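Local coordinates for protein adhesin LabA (Helicobacter pylori, PDB 6GMM) that probably binds LacdiNAc-containing glycans as a bacterial lectin, mediating adhesion to the gastric mucosa, at residues 10-15 / 403-408; 212-217 / 226-231. All blocks are in the same frame, centred on the assembly; numbering follows the deposited sequence.

Interaction 1 of 2, residues 10-15 / 403-408; sequences ERLNNL and TAAISS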
ATOM      1  N   GLU A  10     -16.731  30.611  11.699  1.00 42.08           N
ATOM      2  CA  GLU A  10     -16.176  29.304  11.339  1.00 40.93           C
ATOM      3  C   GLU A  10     -17.274  28.425  10.705  1.00 42.96           C
ATOM      4  O   GLU A  10     -17.002  27.703   9.744  1.00 40.71           O
ATOM      5  CB  GLU A  10     -15.495  28.630  12.553  1.00 43.17           C
ATOM      6  CG  GLU A  10     -14.587  27.443  12.225  1.00 55.28           C
ATOM      7  CD  GLU A  10     -13.422  27.658  11.265  1.00 80.85           C
ATOM      8  OE1 GLU A  10     -12.632  28.607  11.486  1.00 81.39           O
ATOM      9  OE2 GLU A  10     -13.270  26.844  10.323  1.00 63.41           O
ATOM     10  N   ARG A  11     -18.520  28.575  11.193  1.00 39.65           N
ATOM     11  CA  ARG A  11     -19.723  27.883  10.717  1.00 38.91           C
ATOM     12  C   ARG A  11     -20.036  28.316   9.284  1.00 39.85           C
ATOM     13  O   ARG A  11     -20.294  27.469   8.433  1.00 37.99           O
ATOM     14  CB  ARG A  11     -20.913  28.250  11.620  1.00 42.09           C
ATOM     15  CG  ARG A  11     -21.917  27.130  11.858  1.00 54.12           C
ATOM     16  CD  ARG A  11     -22.277  27.011  13.337  1.00 66.60           C
ATOM     17  NE  ARG A  11     -22.793  28.265  13.900  1.00 77.78           N
ATOM     18  CZ  ARG A  11     -22.682  28.619  15.178  1.00 93.96           C
ATOM     19  NH1 ARG A  11     -22.070  27.819  16.046  1.00 80.32           N
ATOM     20  NH2 ARG A  11     -23.177  29.777  15.597  1.00 80.00           N
ATOM     21  N   LEU A  12     -20.020  29.647   9.026  1.00 35.37           N
ATOM     22  CA  LEU A  12     -20.283  30.200   7.708  1.00 33.73           C
ATOM     23  C   LEU A  12     -19.178  29.809   6.746  1.00 37.55           C
ATOM     24  O   LEU A  12     -19.484  29.343   5.646  1.00 34.89           O
ATOM     25  CB  LEU A  12     -20.466  31.725   7.770  1.00 34.52           C
ATOM     26  CG  LEU A  12     -20.679  32.473   6.448  1.00 37.94           C
ATOM     27  CD1 LEU A  12     -22.013  32.125   5.800  1.00 36.88           C
ATOM     28  CD2 LEU A  12     -20.582  33.973   6.664  1.00 39.57           C
ATOM     29  N   ASN A  13     -17.902  29.927   7.187  1.00 36.62           N
ATOM     30  CA  ASN A  13     -16.735  29.579   6.374  1.00 36.02           C
ATOM     31  C   ASN A  13     -16.775  28.147   5.870  1.00 39.00           C
ATOM     32  O   ASN A  13     -16.509  27.920   4.689  1.00 37.95           O
ATOM     33  CB  ASN A  13     -15.413  29.881   7.088  1.00 38.04           C
ATOM     34  CG  ASN A  13     -14.191  29.635   6.225  1.00 56.01           C
ATOM     35  OD1 ASN A  13     -14.130  30.003   5.041  1.00 49.80           O
ATOM     36  ND2 ASN A  13     -13.199  28.984   6.796  1.00 48.84           N
ATOM     37  N   ASN A  14     -17.159  27.198   6.733  1.00 35.72           N
ATOM     38  CA  ASN A  14     -17.222  25.801   6.314  1.00 35.27           C
ATOM     39  C   ASN A  14     -18.367  25.553   5.329  1.00 36.95           C
ATOM     40  O   ASN A  14     -18.199  24.754   4.405  1.00 34.91           O
ATOM     41  CB  ASN A  14     -17.233  24.833   7.510  1.00 37.58           C
ATOM     42  CG  ASN A  14     -15.954  24.863   8.321  1.00 50.13           C
ATOM     43  OD1 ASN A  14     -14.820  24.890   7.792  1.00 37.82           O
ATOM     44  ND2 ASN A  14     -16.114  24.831   9.632  1.00 44.74           N
ATOM     45  N   LEU A  15     -19.467  26.309   5.454  1.00 33.55           N
ATOM     46  CA  LEU A  15     -20.591  26.241   4.518  1.00 32.80           C
ATOM     47  C   LEU A  15     -20.133  26.787   3.148  1.00 34.27           C
ATOM     48  O   LEU A  15     -20.534  26.263   2.112  1.00 33.54           O
ATOM     49  CB  LEU A  15     -21.784  27.072   5.033  1.00 33.87           C
ATOM     50  CG  LEU A  15     -22.651  26.473   6.154  1.00 39.47           C
ATOM     51  CD1 LEU A  15     -23.507  27.563   6.808  1.00 41.00           C
ATOM     52  CD2 LEU A  15     -23.572  25.385   5.619  1.00 41.11           C
ATOM     53  N   THR A 403     -27.490  31.911   3.284  1.00 35.52           N
ATOM     54  CA  THR A 403     -28.357  33.093   3.323  1.00 36.53           C
ATOM     55  C   THR A 403     -28.925  33.264   4.736  1.00 42.75           C
ATOM     56  O   THR A 403     -28.896  34.369   5.278  1.00 42.92           O
ATOM     57  CB  THR A 403     -29.420  33.021   2.233  1.00 42.29           C
ATOM     58  OG1 THR A 403     -28.766  32.730   1.003  1.00 39.74           O
ATOM     59  CG2 THR A 403     -30.185  34.336   2.073  1.00 45.99           C
ATOM     60  N   ALA A 404     -29.354  32.150   5.351  1.00 39.55           N
ATOM     61  CA  ALA A 404     -29.877  32.118   6.716  1.00 40.93           C
ATOM     62  C   ALA A 404     -28.791  32.553   7.717  1.00 45.24           C
ATOM     63  O   ALA A 404     -29.035  33.454   8.519  1.00 48.72           O
ATOM     64  CB  ALA A 404     -30.369  30.714   7.052  1.00 41.22           C
ATOM     65  N   ALA A 405     -27.587  31.970   7.613  1.00 36.93           N
ATOM     66  CA  ALA A 405     -26.441  32.253   8.481  1.00 36.71           C
ATOM     67  C   ALA A 405     -26.038  33.721   8.448  1.00 41.89           C
ATOM     68  O   ALA A 405     -25.849  34.320   9.505  1.00 42.19           O
ATOM     69  CB  ALA A 405     -25.256  31.348   8.118  1.00 36.16           C
ATOM     70  N   ILE A 406     -25.992  34.316   7.254  1.00 39.07           N
ATOM     71  CA  ILE A 406     -25.613  35.724   7.067  1.00 40.23           C
ATOM     72  C   ILE A 406     -26.612  36.681   7.730  1.00 48.59           C
ATOM     73  O   ILE A 406     -26.184  37.638   8.375  1.00 48.79           O
ATOM     74  CB  ILE A 406     -25.359  36.019   5.565  1.00 41.86           C
ATOM     75  CG1 ILE A 406     -24.047  35.332   5.148  1.00 41.33           C
ATOM     76  CG2 ILE A 406     -25.267  37.512   5.265  1.00 43.53           C
ATOM     77  CD1 ILE A 406     -23.957  35.048   3.763  1.00 51.62           C
ATOM     78  N   SER A 407     -27.918  36.376   7.634  1.00 48.30           N
ATOM     79  CA  SER A 407     -29.027  37.173   8.173  1.00 50.72           C
ATOM     80  C   SER A 407     -28.841  37.675   9.608  1.00 59.60           C
ATOM     81  O   SER A 407     -29.145  38.837   9.877  1.00 61.29           O
ATOM     82  CB  SER A 407     -30.338  36.407   8.051  1.00 54.39           C
ATOM     83  OG  SER A 407     -30.665  36.227   6.683  1.00 64.64           O
ATOM     84  N   SER A 408     -28.339  36.822  10.514  1.00 58.05           N
ATOM     85  CA  SER A 408     -28.130  37.199  11.912  1.00 60.73           C
ATOM     86  C   SER A 408     -26.807  37.927  12.178  1.00 67.36           C
ATOM     87  O   SER A 408     -26.667  38.571  13.219  1.00 69.06           O
ATOM     88  CB  SER A 408     -28.255  35.979  12.817  1.00 65.19           C
ATOM     89  OG  SER A 408     -27.271  35.000  12.523  1.00 73.37           O
TER
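Leu12 and Ile406 make the nearest approach between helix segments 10-15 and 403-408. Both methyls of Leu12 face the Ile406 side chain. CD1 of Leu12 lies 3.9 Å from CG1 of Ile406, and CD2 of Leu12 lies 4.0 Å from that same CG1. The fork of the leucine therefore straddles one methylene. CD1 of Leu12 also meets the end of the isoleucine, 4.1 Å from Ile406 CD1. The two side chains are set at a slant to each other, not side by side. Leu12 has CG anti to its backbone N (chi1 177°), which extends it across the gap. The CB of Ile406 does not point straight at the partner helix. Its CG1 branch lies beside the backbone N (chi1 -71°) and brings the tip back toward Leu12.

Ala405 also meets Leu12 CD1. Its CB points at helix 10-15 and is 4.1 Å from that methyl. Leu15, one turn further along, reaches Ala405 less closely, with its CD1 4.4 Å from Ala405 CB. The short side chain of Ala405 lets the CA atoms of Leu12 and Ala405 come within 6.5 Å. Every contact across the pair is apolar.

The two segments run nearly antiparallel, with 153° between their directions and 10.3 Å between their axes at closest approach. This is helix-to-helix packing between helix 4-28, near the N-terminus, and helix 388-408. Leu15 also touches Ser401 and Ile402 of helix 388-408. Leu12 is buried, with Val445 of helix 439-452 and Leu415 of helix 412-415 against it. Ile406 packs on Ala412 and Leu415 of that short helix and on Val418 just before strand 419-423.

Interaction 2 of 2, residues 212-217 / 226-231; sequences GGAGGA and IYLKGD
The long loop between helix 188-205 and helix 234-237 folds back on itself here, and Leu228 meets a glycine-rich turn at residues 212-214. Leu228 is the one large side chain in the contact. Its CB points at the opposite segment, and both of its methyls touch the turn.

CD2 of Leu228 sits 3.6 Å from Gly212 O. CD1 of Leu228 lies 3.8 Å from Ala214 N and 3.9 Å from Ala214 CA. Both methyls lie against Gly213 C, which is 4.0 Å from Leu228 CD1 and 4.1 Å from Leu228 CD2. The leucine thus packs mainly on bare backbone. The methyl of Ala214 points away from segment 226-231 and joins in at the margin, with its CB 4.4 Å from Leu228 CD1. CG of Leu228 stands anti to its own carbonyl carbon (chi1 -48°), and this turn about CA-CB carries the forked end to the peptides of residues 212-214.

Both ends of the loop are tied by a disulfide. Cys206 and Cys235 are bonded, so the two segments belong to one covalently closed loop of the SabA-like adhesion domain. Neither segment is regular helix or strand. Gly212 and Gly213 both have positive phi, 59° and 83°, where the chain passes the leucine. Gly213 is buried and has no side chain between its backbone and Leu228, whose CA is 7.3 Å from that of Gly213.

Other parts of the chain surround the contact. Leu228 also touches Ser221 in the same loop and Ile237 of helix 234-237. Asp231 is held at both carboxylate oxygens, with OD1 bonded to Tyr123 OH and OD2 to Ser233 OG.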
ATOM      1  N   GLY A 212      21.695 -15.906  23.102  1.00 36.88           N
ATOM      2  CA  GLY A 212      20.655 -14.907  23.326  1.00 36.86           C
ATOM      3  C   GLY A 212      20.830 -13.685  22.455  1.00 40.69           C
ATOM      4  O   GLY A 212      20.517 -12.569  22.880  1.00 41.11           O
ATOM      5  N   GLY A 213      21.377 -13.909  21.258  1.00 36.72           N
ATOM      6  CA  GLY A 213      21.652 -12.875  20.269  1.00 36.27           C
ATOM      7  C   GLY A 213      22.947 -12.104  20.438  1.00 43.09           C
ATOM      8  O   GLY A 213      23.256 -11.283  19.576  1.00 42.22           O
ATOM      9  N   ALA A 214      23.723 -12.347  21.536  1.00 42.08           N
ATOM     10  CA  ALA A 214      24.985 -11.636  21.797  1.00 43.76           C
ATOM     11  C   ALA A 214      25.986 -11.843  20.660  1.00 48.45           C
ATOM     12  O   ALA A 214      26.083 -12.946  20.118  1.00 48.01           O
ATOM     13  CB  ALA A 214      25.584 -12.089  23.116  1.00 46.15           C
ATOM     14  N   GLY A 215      26.681 -10.776  20.280  1.00 46.21           N
ATOM     15  CA  GLY A 215      27.625 -10.837  19.173  1.00 46.76           C
ATOM     16  C   GLY A 215      28.661  -9.738  19.120  1.00 54.66           C
ATOM     17  O   GLY A 215      28.800  -8.960  20.069  1.00 55.65           O
ATOM     18  N   GLY A 216      29.382  -9.699  17.996  1.00 52.73           N
ATOM     19  CA  GLY A 216      30.493  -8.782  17.752  1.00 54.94           C
ATOM     20  C   GLY A 216      30.208  -7.447  17.098  1.00 60.67           C
ATOM     21  O   GLY A 216      31.152  -6.736  16.740  1.00 62.60           O
ATOM     22  N   ALA A 217      28.933  -7.074  16.945  1.00 55.89           N
ATOM     23  CA  ALA A 217      28.613  -5.777  16.360  1.00 55.69           C
ATOM     24  C   ALA A 217      28.717  -4.698  17.440  1.00 60.57           C
ATOM     25  O   ALA A 217      28.723  -5.025  18.633  1.00 61.43           O
ATOM     26  CB  ALA A 217      27.220  -5.795  15.750  1.00 54.61           C
ATOM     27  N   ILE A 226      20.455  -3.845  15.712  1.00 31.50           N
ATOM     28  CA  ILE A 226      19.662  -4.705  16.579  1.00 30.75           C
ATOM     29  C   ILE A 226      20.324  -4.666  17.962  1.00 38.83           C
ATOM     30  O   ILE A 226      21.462  -5.101  18.123  1.00 37.73           O
ATOM     31  CB  ILE A 226      19.584  -6.138  15.990  1.00 32.04           C
ATOM     32  CG1 ILE A 226      18.881  -6.160  14.591  1.00 30.03           C
ATOM     33  CG2 ILE A 226      18.966  -7.134  16.971  1.00 31.67           C
ATOM     34  CD1 ILE A 226      17.381  -5.782  14.511  1.00 39.32           C
ATOM     35  N   TYR A 227      19.622  -4.078  18.933  1.00 40.15           N
ATOM     36  CA  TYR A 227      20.089  -3.873  20.307  1.00 42.92           C
ATOM     37  C   TYR A 227      19.277  -4.756  21.251  1.00 47.70           C
ATOM     38  O   TYR A 227      18.042  -4.699  21.247  1.00 47.04           O
ATOM     39  CB  TYR A 227      19.941  -2.380  20.694  1.00 45.50           C
ATOM     40  CG  TYR A 227      20.549  -1.418  19.694  1.00 46.99           C
ATOM     41  CD1 TYR A 227      21.896  -1.070  19.759  1.00 50.65           C
ATOM     42  CD2 TYR A 227      19.781  -0.865  18.673  1.00 46.37           C
ATOM     43  CE1 TYR A 227      22.463  -0.190  18.836  1.00 52.40           C
ATOM     44  CE2 TYR A 227      20.334   0.018  17.745  1.00 47.40           C
ATOM     45  CZ  TYR A 227      21.677   0.350  17.827  1.00 58.38           C
ATOM     46  OH  TYR A 227      22.215   1.219  16.902  1.00 61.40           O
ATOM     47  N   LEU A 228      19.972  -5.591  22.036  1.00 45.12           N
ATOM     48  CA  LEU A 228      19.375  -6.512  23.009  1.00 45.11           C
ATOM     49  C   LEU A 228      18.786  -5.767  24.215  1.00 52.79           C
ATOM     50  O   LEU A 228      19.481  -4.991  24.883  1.00 55.06           O
ATOM     51  CB  LEU A 228      20.391  -7.581  23.474  1.00 45.27           C
ATOM     52  CG  LEU A 228      21.194  -8.317  22.390  1.00 47.39           C
ATOM     53  CD1 LEU A 228      22.338  -9.087  22.995  1.00 48.34           C
ATOM     54  CD2 LEU A 228      20.308  -9.218  21.542  1.00 45.55           C
ATOM     55  N   LYS A 229      17.496  -5.997  24.466  1.00 48.51           N
ATOM     56  CA  LYS A 229      16.733  -5.395  25.553  1.00 49.46           C
ATOM     57  C   LYS A 229      16.394  -6.448  26.631  1.00 54.64           C
ATOM     58  O   LYS A 229      15.363  -6.366  27.300  1.00 56.18           O
ATOM     59  CB  LYS A 229      15.467  -4.715  24.991  1.00 50.69           C
ATOM     60  CG  LYS A 229      15.729  -3.492  24.099  1.00 53.89           C
ATOM     61  CD  LYS A 229      14.460  -3.061  23.358  1.00 57.71           C
ATOM     62  CE  LYS A 229      14.669  -1.909  22.397  1.00 63.79           C
ATOM     63  NZ  LYS A 229      15.322  -2.348  21.135  1.00 70.73           N
ATOM     64  N   GLY A 230      17.275  -7.424  26.789  1.00 50.62           N
ATOM     65  CA  GLY A 230      17.129  -8.469  27.795  1.00 51.14           C
ATOM     66  C   GLY A 230      16.323  -9.701  27.428  1.00 51.93           C
ATOM     67  O   GLY A 230      16.031 -10.505  28.313  1.00 53.89           O
ATOM     68  N   ASP A 231      15.969  -9.883  26.145  1.00 43.21           N
ATOM     69  CA  ASP A 231      15.247 -11.074  25.695  1.00 40.45           C
ATOM     70  C   ASP A 231      16.014 -11.735  24.556  1.00 40.59           C
ATOM     71  O   ASP A 231      16.254 -11.097  23.526  1.00 37.60           O
ATOM     72  CB  ASP A 231      13.811 -10.753  25.273  1.00 41.12           C
ATOM     73  CG  ASP A 231      12.984 -12.015  25.143  1.00 43.99           C
ATOM     74  OD1 ASP A 231      12.415 -12.456  26.164  1.00 48.34           O
ATOM     75  OD2 ASP A 231      12.970 -12.604  24.039  1.00 33.86           O
TER

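The two contacts lie far apart in an elongated molecule, with centres 62 Å apart and nearest atoms about 42 Å apart. They share no helix or loop. Interaction 1 joins elements from opposite ends of the sequence. Interaction 2 joins neighbours within one loop, which lies in the chain between the two segments of interaction 1. Both are partly buried van der Waals packing, with no hydrogen bond between the segments. Interaction 1 is apolar throughout: side chain meets side chain between regular helices, and two of its touching residues are buried. In interaction 2 a single leucine sets its methyls mostly against peptide atoms of glycine-rich backbone, and the surrounding loop is closed by a disulfide.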